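PDB 5UZ8: cadherin-23 from Mus musculus, which probably serves as a calcium-dependent adhesion protein of the cadherin family, acting in the mechanotransduction that underlies hearing. Local coordinates for residues A[82-87]-A[100-105]; A[190-195]-A[202-207]. One frame throughout, in Å; residues are numbered along the deposited sequence.

Contact 1: residues A[82-87]-A[100-105]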
ATOM      1  N   LEU A  82     -26.595   9.399  24.492  1.00 17.36           N
ATOM      2  CA  LEU A  82     -27.234  10.689  24.763  1.00 17.83           C
ATOM      3  C   LEU A  82     -28.194  10.463  25.925  1.00 18.63           C
ATOM      4  O   LEU A  82     -29.245   9.842  25.743  1.00 18.05           O
ATOM      5  CB  LEU A  82     -28.000  11.202  23.555  1.00 18.07           C
ATOM      6  CG  LEU A  82     -27.142  11.545  22.342  1.00 18.15           C
ATOM      7  CD1 LEU A  82     -27.997  11.877  21.130  1.00 18.13           C
ATOM      8  CD2 LEU A  82     -26.164  12.651  22.690  1.00 19.45           C
ATOM      9  N   ASN A  83     -27.827  10.962  27.104  1.00 19.06           N
ATOM     10  CA  ASN A  83     -28.658  10.803  28.293  1.00 19.35           C
ATOM     11  C   ASN A  83     -29.282  12.144  28.682  1.00 18.83           C
ATOM     12  O   ASN A  83     -28.682  13.220  28.505  1.00 18.86           O
ATOM     13  CB  ASN A  83     -27.830  10.209  29.441  1.00 21.01           C
ATOM     14  CG  ASN A  83     -27.161   8.901  29.053  1.00 21.61           C
ATOM     15  OD1 ASN A  83     -27.673   8.156  28.208  1.00 23.15           O
ATOM     16  ND2 ASN A  83     -25.994   8.640  29.608  1.00 23.42           N
ATOM     17  N   PHE A  84     -30.500  12.075  29.220  1.00 17.76           N
ATOM     18  CA  PHE A  84     -31.193  13.244  29.693  1.00 17.63           C
ATOM     19  C   PHE A  84     -32.363  12.818  30.570  1.00 17.78           C
ATOM     20  O   PHE A  84     -32.635  11.626  30.738  1.00 17.41           O
ATOM     21  CB  PHE A  84     -31.656  14.149  28.532  1.00 17.06           C
ATOM     22  CG  PHE A  84     -32.498  13.462  27.523  1.00 16.34           C
ATOM     23  CD1 PHE A  84     -31.908  12.695  26.510  1.00 15.59           C
ATOM     24  CD2 PHE A  84     -33.884  13.555  27.567  1.00 16.52           C
ATOM     25  CE1 PHE A  84     -32.684  12.082  25.553  1.00 15.24           C
ATOM     26  CE2 PHE A  84     -34.668  12.918  26.607  1.00 16.08           C
ATOM     27  CZ  PHE A  84     -34.063  12.183  25.601  1.00 15.17           C
ATOM     28  N   THR A  85     -33.015  13.813  31.127  1.00 18.08           N
ATOM     29  CA  THR A  85     -34.161  13.629  31.984  1.00 18.60           C
ATOM     30  C   THR A  85     -35.352  14.287  31.326  1.00 18.52           C
ATOM     31  O   THR A  85     -35.239  15.414  30.826  1.00 18.26           O
ATOM     32  CB  THR A  85     -33.885  14.308  33.314  1.00 20.10           C
ATOM     33  OG1 THR A  85     -32.839  13.612  33.979  1.00 20.42           O
ATOM     34  CG2 THR A  85     -35.090  14.326  34.196  1.00 20.99           C
ATOM     35  N   VAL A  86     -36.498  13.610  31.358  1.00 18.28           N
ATOM     36  CA  VAL A  86     -37.759  14.210  30.955  1.00 18.44           C
ATOM     37  C   VAL A  86     -38.538  14.556  32.212  1.00 19.87           C
ATOM     38  O   VAL A  86     -38.656  13.720  33.110  1.00 19.93           O
ATOM     39  CB  VAL A  86     -38.607  13.248  30.110  1.00 18.01           C
ATOM     40  CG1 VAL A  86     -39.914  13.927  29.738  1.00 18.97           C
ATOM     41  CG2 VAL A  86     -37.884  12.821  28.837  1.00 17.10           C
ATOM     42  N   ARG A  87     -39.008  15.800  32.301  1.00 21.07           N
ATOM     43  CA  ARG A  87     -39.884  16.253  33.381  1.00 22.83           C
ATOM     44  C   ARG A  87     -41.269  16.436  32.810  1.00 23.30           C
ATOM     45  O   ARG A  87     -41.422  17.140  31.823  1.00 23.46           O
ATOM     46  CB  ARG A  87     -39.392  17.581  33.964  1.00 24.41           C
ATOM     47  CG  ARG A  87     -40.188  18.121  35.134  1.00 26.58           C
ATOM     48  CD  ARG A  87     -39.605  19.431  35.653  1.00 28.58           C
ATOM     49  NE  ARG A  87     -40.438  20.058  36.685  1.00 31.08           N
ATOM     50  CZ  ARG A  87     -40.414  19.758  37.989  1.00 32.72           C
ATOM     51  NH1 ARG A  87     -39.606  18.809  38.471  1.00 32.57           N
ATOM     52  NH2 ARG A  87     -41.225  20.400  38.833  1.00 34.75           N
ATOM     53  N   ILE A 100     -37.934  11.407  34.861  1.00 20.17           N
ATOM     54  CA  ILE A 100     -37.443  10.086  34.549  1.00 19.60           C
ATOM     55  C   ILE A 100     -36.221  10.181  33.638  1.00 18.65           C
ATOM     56  O   ILE A 100     -36.150  11.086  32.804  1.00 17.90           O
ATOM     57  CB  ILE A 100     -38.559   9.251  33.901  1.00 18.97           C
ATOM     58  CG1 ILE A 100     -38.146   7.783  33.787  1.00 18.95           C
ATOM     59  CG2 ILE A 100     -38.996   9.818  32.560  1.00 18.14           C
ATOM     60  CD1 ILE A 100     -39.293   6.867  33.442  1.00 19.39           C
ATOM     61  N   PRO A 101     -35.276   9.241  33.768  1.00 19.14           N
ATOM     62  CA  PRO A 101     -34.142   9.256  32.854  1.00 18.17           C
ATOM     63  C   PRO A 101     -34.436   8.632  31.515  1.00 17.03           C
ATOM     64  O   PRO A 101     -35.247   7.672  31.405  1.00 16.76           O
ATOM     65  CB  PRO A 101     -33.054   8.447  33.586  1.00 19.15           C
ATOM     66  CG  PRO A 101     -33.618   8.041  34.886  1.00 20.53           C
ATOM     67  CD  PRO A 101     -35.078   8.293  34.882  1.00 20.66           C
ATOM     68  N   VAL A 102     -33.739   9.152  30.513  1.00 15.93           N
ATOM     69  CA  VAL A 102     -33.719   8.576  29.178  1.00 15.56           C
ATOM     70  C   VAL A 102     -32.280   8.282  28.790  1.00 15.56           C
ATOM     71  O   VAL A 102     -31.379   9.100  29.029  1.00 15.19           O
ATOM     72  CB  VAL A 102     -34.400   9.486  28.122  1.00 15.27           C
ATOM     73  CG1 VAL A 102     -34.357   8.833  26.740  1.00 14.98           C
ATOM     74  CG2 VAL A 102     -35.857   9.755  28.499  1.00 16.11           C
ATOM     75  N   TYR A 103     -32.081   7.109  28.192  1.00 15.73           N
ATOM     76  CA  TYR A 103     -30.751   6.680  27.739  1.00 16.16           C
ATOM     77  C   TYR A 103     -30.856   6.305  26.246  1.00 15.81           C
ATOM     78  O   TYR A 103     -31.405   5.249  25.910  1.00 15.44           O
ATOM     79  CB  TYR A 103     -30.241   5.490  28.553  1.00 17.19           C
ATOM     80  CG  TYR A 103     -30.215   5.684  30.065  1.00 18.25           C
ATOM     81  CD1 TYR A 103     -29.242   6.461  30.679  1.00 19.59           C
ATOM     82  CD2 TYR A 103     -31.150   5.063  30.881  1.00 19.11           C
ATOM     83  CE1 TYR A 103     -29.204   6.634  32.059  1.00 20.75           C
ATOM     84  CE2 TYR A 103     -31.141   5.248  32.254  1.00 20.07           C
ATOM     85  CZ  TYR A 103     -30.173   6.024  32.840  1.00 20.99           C
ATOM     86  OH  TYR A 103     -30.155   6.146  34.208  1.00 22.96           O
ATOM     87  N   LEU A 104     -30.329   7.162  25.370  1.00 15.32           N
ATOM     88  CA  LEU A 104     -30.315   6.856  23.953  1.00 15.34           C
ATOM     89  C   LEU A 104     -28.980   6.239  23.572  1.00 15.59           C
ATOM     90  O   LEU A 104     -27.916   6.850  23.757  1.00 15.28           O
ATOM     91  CB  LEU A 104     -30.609   8.096  23.092  1.00 15.54           C
ATOM     92  CG  LEU A 104     -31.909   8.819  23.370  1.00 16.06           C
ATOM     93  CD1 LEU A 104     -31.988  10.059  22.469  1.00 16.40           C
ATOM     94  CD2 LEU A 104     -33.107   7.912  23.190  1.00 16.48           C
ATOM     95  N   GLU A 105     -29.050   5.024  23.049  1.00 15.54           N
ATOM     96  CA  GLU A 105     -27.883   4.207  22.729  1.00 16.52           C
ATOM     97  C   GLU A 105     -27.490   4.502  21.288  1.00 15.19           C
ATOM     98  O   GLU A 105     -28.218   4.166  20.361  1.00 14.42           O
ATOM     99  CB  GLU A 105     -28.246   2.734  22.889  1.00 18.32           C
ATOM    100  CG  GLU A 105     -27.141   1.717  22.605  1.00 20.17           C
ATOM    101  CD  GLU A 105     -27.569   0.299  22.966  1.00 22.68           C
ATOM    102  OE1 GLU A 105     -28.761   0.057  23.237  1.00 24.23           O
ATOM    103  OE2 GLU A 105     -26.716  -0.580  23.007  1.00 25.69           O
TER
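Phe84 and Val102 are paired across neighbouring antiparallel strands of the first of the three cadherin repeats in this fragment, their side chains side by side on one face of the sheet, and their packing forms the dense half of this contact. The methine CB of Val102 sits over one face of the Phe84 ring, 3.8 Å from its centroid, in a CH-pi contact, while Val102 CG1 closes on Phe84 CZ at 3.6 Å. With chi1 at 55°, the ring of Phe84 hangs between its own backbone N and carbonyl carbon, a placement that swings its far end toward the partner strand. Leu104 CD1 meets the rim of the same ring, 3.8 Å from Phe84 CE1. On the other flank of Val102, its CG2 touches CG2 of Val86 at 3.7 Å. The beta-branched valines fit the extended backbone and present compact methyl groups, whereas the flat ring of Phe84 offers a broad face to Val102 and an edge to Leu104. This row, which also includes Leu82 and Ile100, points into the sandwich, where Val32, Ile30 and Leu29 of strand 28-35 pack against it.

The reverse face, carrying Asn83, Thr85, Pro101 and Tyr103, is partly exposed and more thinly packed. Asn83 lies against the edge of the Tyr103 ring, with amide and ring planes 80° apart; Tyr103 also meets Tyr14 edge-to-face. Pro101 suits a non-hydrogen-bonded position opposite Thr85, because its missing N-H would not have pointed at this neighbour.

Six backbone hydrogen bonds join the strands, two for each of the pairs Leu82-Leu104, Phe84-Val102 and Val86-Ile100. Val102 N to Phe84 O is the shortest, at 2.7 Å. The chemistry is thus two-sided: peptide groups are satisfied within the sheet, so one face can be wholly hydrocarbon and the other can meet water.

Contact 2: residues A[190-195]-A[202-207]. With CA (calcium ion), chain I.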
ATOM      1  N   LEU A 190      -4.593  -2.234  -1.380  1.00 15.59           N
ATOM      2  CA  LEU A 190      -5.958  -1.820  -1.043  1.00 15.97           C
ATOM      3  C   LEU A 190      -6.252  -2.210   0.404  1.00 14.98           C
ATOM      4  O   LEU A 190      -5.853  -3.295   0.818  1.00 13.59           O
ATOM      5  CB  LEU A 190      -6.919  -2.543  -1.948  1.00 18.48           C
ATOM      6  CG  LEU A 190      -8.350  -2.069  -2.003  1.00 21.02           C
ATOM      7  CD1 LEU A 190      -8.441  -0.691  -2.655  1.00 22.12           C
ATOM      8  CD2 LEU A 190      -9.135  -3.069  -2.849  1.00 23.17           C
ATOM      9  N   ALA A 191      -6.916  -1.321   1.142  1.00 13.79           N
ATOM     10  CA  ALA A 191      -7.435  -1.627   2.475  1.00 13.55           C
ATOM     11  C   ALA A 191      -8.957  -1.518   2.384  1.00 14.45           C
ATOM     12  O   ALA A 191      -9.466  -0.484   1.938  1.00 14.85           O
ATOM     13  CB  ALA A 191      -6.895  -0.643   3.487  1.00 12.97           C
ATOM     14  N   LYS A 192      -9.669  -2.577   2.766  1.00 14.22           N
ATOM     15  CA  LYS A 192     -11.128  -2.616   2.639  1.00 15.06           C
ATOM     16  C   LYS A 192     -11.710  -3.063   3.988  1.00 14.06           C
ATOM     17  O   LYS A 192     -11.292  -4.087   4.557  1.00 13.52           O
ATOM     18  CB  LYS A 192     -11.524  -3.537   1.494  1.00 17.19           C
ATOM     19  CG  LYS A 192     -13.010  -3.655   1.209  1.00 19.65           C
ATOM     20  CD  LYS A 192     -13.287  -4.689   0.094  1.00 22.03           C
ATOM     21  CE  LYS A 192     -12.536  -4.414  -1.186  1.00 23.48           C
ATOM     22  NZ  LYS A 192     -13.042  -5.242  -2.332  1.00 25.80           N
ATOM     23  N   ASP A 193     -12.633  -2.286   4.519  1.00 13.43           N
ATOM     24  CA  ASP A 193     -13.179  -2.575   5.829  1.00 13.13           C
ATOM     25  C   ASP A 193     -14.361  -3.541   5.745  1.00 13.59           C
ATOM     26  O   ASP A 193     -14.700  -4.005   4.662  1.00 14.20           O
ATOM     27  CB  ASP A 193     -13.506  -1.261   6.584  1.00 13.07           C
ATOM     28  CG  ASP A 193     -14.700  -0.532   6.022  1.00 13.62           C
ATOM     29  OD1 ASP A 193     -15.492  -1.119   5.239  1.00 14.09           O
ATOM     30  OD2 ASP A 193     -14.867   0.638   6.417  1.00 13.70           O
ATOM     31  N   ASN A 194     -14.977  -3.834   6.893  1.00 13.53           N
ATOM     32  CA  ASN A 194     -16.254  -4.527   7.000  1.00 14.77           C
ATOM     33  C   ASN A 194     -16.287  -5.887   6.274  1.00 15.74           C
ATOM     34  O   ASN A 194     -17.131  -6.130   5.400  1.00 16.15           O
ATOM     35  CB  ASN A 194     -17.415  -3.589   6.537  1.00 15.15           C
ATOM     36  CG  ASN A 194     -18.797  -4.100   6.914  1.00 16.17           C
ATOM     37  OD1 ASN A 194     -18.970  -4.934   7.809  1.00 15.92           O
ATOM     38  ND2 ASN A 194     -19.821  -3.567   6.214  1.00 17.05           N
ATOM     39  N   PRO A 195     -15.310  -6.762   6.602  1.00 16.20           N
ATOM     40  CA  PRO A 195     -15.199  -8.019   5.874  1.00 17.26           C
ATOM     41  C   PRO A 195     -16.453  -8.882   5.964  1.00 18.47           C
ATOM     42  O   PRO A 195     -17.170  -8.886   6.965  1.00 18.27           O
ATOM     43  CB  PRO A 195     -13.946  -8.686   6.507  1.00 16.99           C
ATOM     44  CG  PRO A 195     -13.906  -8.115   7.899  1.00 16.34           C
ATOM     45  CD  PRO A 195     -14.343  -6.674   7.712  1.00 15.36           C
ATOM     46  N   ARG A 202     -19.034  -1.790   2.237  1.00 23.62           N
ATOM     47  CA  ARG A 202     -17.586  -1.840   2.498  1.00 21.97           C
ATOM     48  C   ARG A 202     -16.924  -0.601   1.923  1.00 21.38           C
ATOM     49  O   ARG A 202     -17.198  -0.241   0.775  1.00 23.16           O
ATOM     50  CB  ARG A 202     -16.959  -3.091   1.893  1.00 21.84           C
ATOM     51  CG  ARG A 202     -17.562  -4.381   2.427  1.00 22.45           C
ATOM     52  CD  ARG A 202     -16.781  -5.627   2.037  1.00 22.76           C
ATOM     53  NE  ARG A 202     -15.527  -5.695   2.756  1.00 21.18           N
ATOM     54  CZ  ARG A 202     -14.558  -6.571   2.535  1.00 21.77           C
ATOM     55  NH1 ARG A 202     -14.671  -7.518   1.605  1.00 24.17           N
ATOM     56  NH2 ARG A 202     -13.452  -6.493   3.235  1.00 20.73           N
ATOM     57  N   ARG A 203     -16.060   0.024   2.710  1.00 18.70           N
ATOM     58  CA  ARG A 203     -15.304   1.188   2.318  1.00 18.56           C
ATOM     59  C   ARG A 203     -13.839   0.810   2.159  1.00 17.58           C
ATOM     60  O   ARG A 203     -13.344  -0.131   2.781  1.00 15.37           O
ATOM     61  CB  ARG A 203     -15.436   2.292   3.380  1.00 18.40           C
ATOM     62  CG  ARG A 203     -16.772   2.962   3.435  1.00 19.78           C
ATOM     63  CD  ARG A 203     -16.881   3.942   4.595  1.00 19.73           C
ATOM     64  NE  ARG A 203     -18.116   4.734   4.522  1.00 21.24           N
ATOM     65  CZ  ARG A 203     -18.291   5.842   3.798  1.00 22.79           C
ATOM     66  NH1 ARG A 203     -19.449   6.470   3.845  1.00 24.90           N
ATOM     67  NH2 ARG A 203     -17.320   6.360   3.056  1.00 23.21           N
ATOM     68  N   GLU A 204     -13.154   1.564   1.310  1.00 18.33           N
ATOM     69  CA  GLU A 204     -11.776   1.268   0.970  1.00 17.83           C
ATOM     70  C   GLU A 204     -10.961   2.518   0.682  1.00 17.39           C
ATOM     71  O   GLU A 204     -11.521   3.598   0.363  1.00 17.27           O
ATOM     72  CB  GLU A 204     -11.732   0.372  -0.254  1.00 19.93           C
ATOM     73  CG  GLU A 204     -12.210   1.022  -1.547  1.00 22.84           C
ATOM     74  CD  GLU A 204     -12.314   0.023  -2.681  1.00 26.74           C
ATOM     75  OE1 GLU A 204     -11.782   0.297  -3.767  1.00 27.96           O
ATOM     76  OE2 GLU A 204     -12.945  -1.047  -2.500  1.00 29.71           O
ATOM     77  N   ASN A 205      -9.658   2.301   0.619  1.00 15.82           N
ATOM     78  CA  ASN A 205      -8.727   3.249   0.046  1.00 15.95           C
ATOM     79  C   ASN A 205      -7.543   2.457  -0.470  1.00 15.67           C
ATOM     80  O   ASN A 205      -7.260   1.328   0.004  1.00 14.26           O
ATOM     81  CB  ASN A 205      -8.230   4.262   1.085  1.00 15.82           C
ATOM     82  CG  ASN A 205      -9.058   5.539   1.127  1.00 16.93           C
ATOM     83  OD1 ASN A 205      -9.293   6.171   0.104  1.00 18.23           O
ATOM     84  ND2 ASN A 205      -9.495   5.932   2.320  1.00 16.65           N
ATOM     85  N   SER A 206      -6.850   3.044  -1.422  1.00 16.11           N
ATOM     86  CA  SER A 206      -5.635   2.417  -1.953  1.00 15.87           C
ATOM     87  C   SER A 206      -4.426   3.298  -1.740  1.00 15.78           C
ATOM     88  O   SER A 206      -4.543   4.515  -1.592  1.00 16.20           O
ATOM     89  CB  SER A 206      -5.834   2.165  -3.433  1.00 17.04           C
ATOM     90  OG  SER A 206      -6.075   3.380  -4.115  1.00 18.69           O
ATOM     91  N   VAL A 207      -3.256   2.694  -1.863  1.00 14.90           N
ATOM     92  CA  VAL A 207      -1.995   3.400  -1.826  1.00 15.15           C
ATOM     93  C   VAL A 207      -1.004   2.752  -2.812  1.00 15.07           C
ATOM     94  O   VAL A 207      -1.156   1.553  -3.138  1.00 14.70           O
ATOM     95  CB  VAL A 207      -1.432   3.419  -0.403  1.00 15.00           C
ATOM     96  CG1 VAL A 207      -0.956   2.049   0.022  1.00 14.44           C
ATOM     97  CG2 VAL A 207      -0.309   4.410  -0.256  1.00 15.92           C
TER
HETATM   98 CA    CA I2608     -15.008   1.762   8.437  1.00 13.06          CA
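A calcium site of the cadherin linker region sits at this end of a beta hairpin in the second of the fragment's three repeats, and Asp193 of segment 190-195 supplies one of its ligands. Asp193 OD2 binds the calcium ion at 2.3 Å, alongside Asn110, Asn112, Asp142, Asp144 and Phe148. Its other oxygen, OD1, accepts the backbone N-H of Arg203 at 2.8 Å, from above the carboxylate plane and nearly straight (172°). A chi1 of 71° places the carboxylate where it can reach metal and hairpin partner together, and the second bond should limit its rotation. Arg203 itself reaches away to Asn110 O and Asn113, so it ties the hairpin to the linker.

Along the strands, Ala191 and Asn205 form a hydrogen-bonded pair, and Asp193 N adds a further bond to Arg203 O. The small side chain of Ala191 suits its buried place beside Ile151 and Phe116.

Arg202 reaches across to segment 190-195, its chain bent at chi3 (71°), and Glu152 forms a salt bridge with its NH2. The guanidinium is sandwiched: Lys192 CD lies over the centre of one face, 3.3 Å from Arg202 CZ, and Pro195 CA lies over the opposite face, nearer its rim. Lysine serves here through its methylenes. In the guanidinium plane, Arg202 NE donates to Asp193 O at 2.7 Å, with a weak second bond from NH2 to the same oxygen.

From the N terminus, contact 1 comes first: segment 82-87 pairs with 100-105 in the first of the fragment's three cadherin repeats, with 12 residues between them, five of which continue the strands. The chain then passes through the calcium-binding linker around residues 108-112 and enters the second repeat of the fragment, where contact 2 closes a shorter loop of 6 residues, none of them strand, between 190-195 and 202-207. The two closures are in series, neither nested nor crossed, and their centres lie about 37 Å apart. Both join the two central strands of a mixed sheet with the same strand order, so they occupy corresponding hairpins. Contact 1 lies in the body of its repeat, whereas contact 2 ties its hairpin to one of the linker's calcium ions.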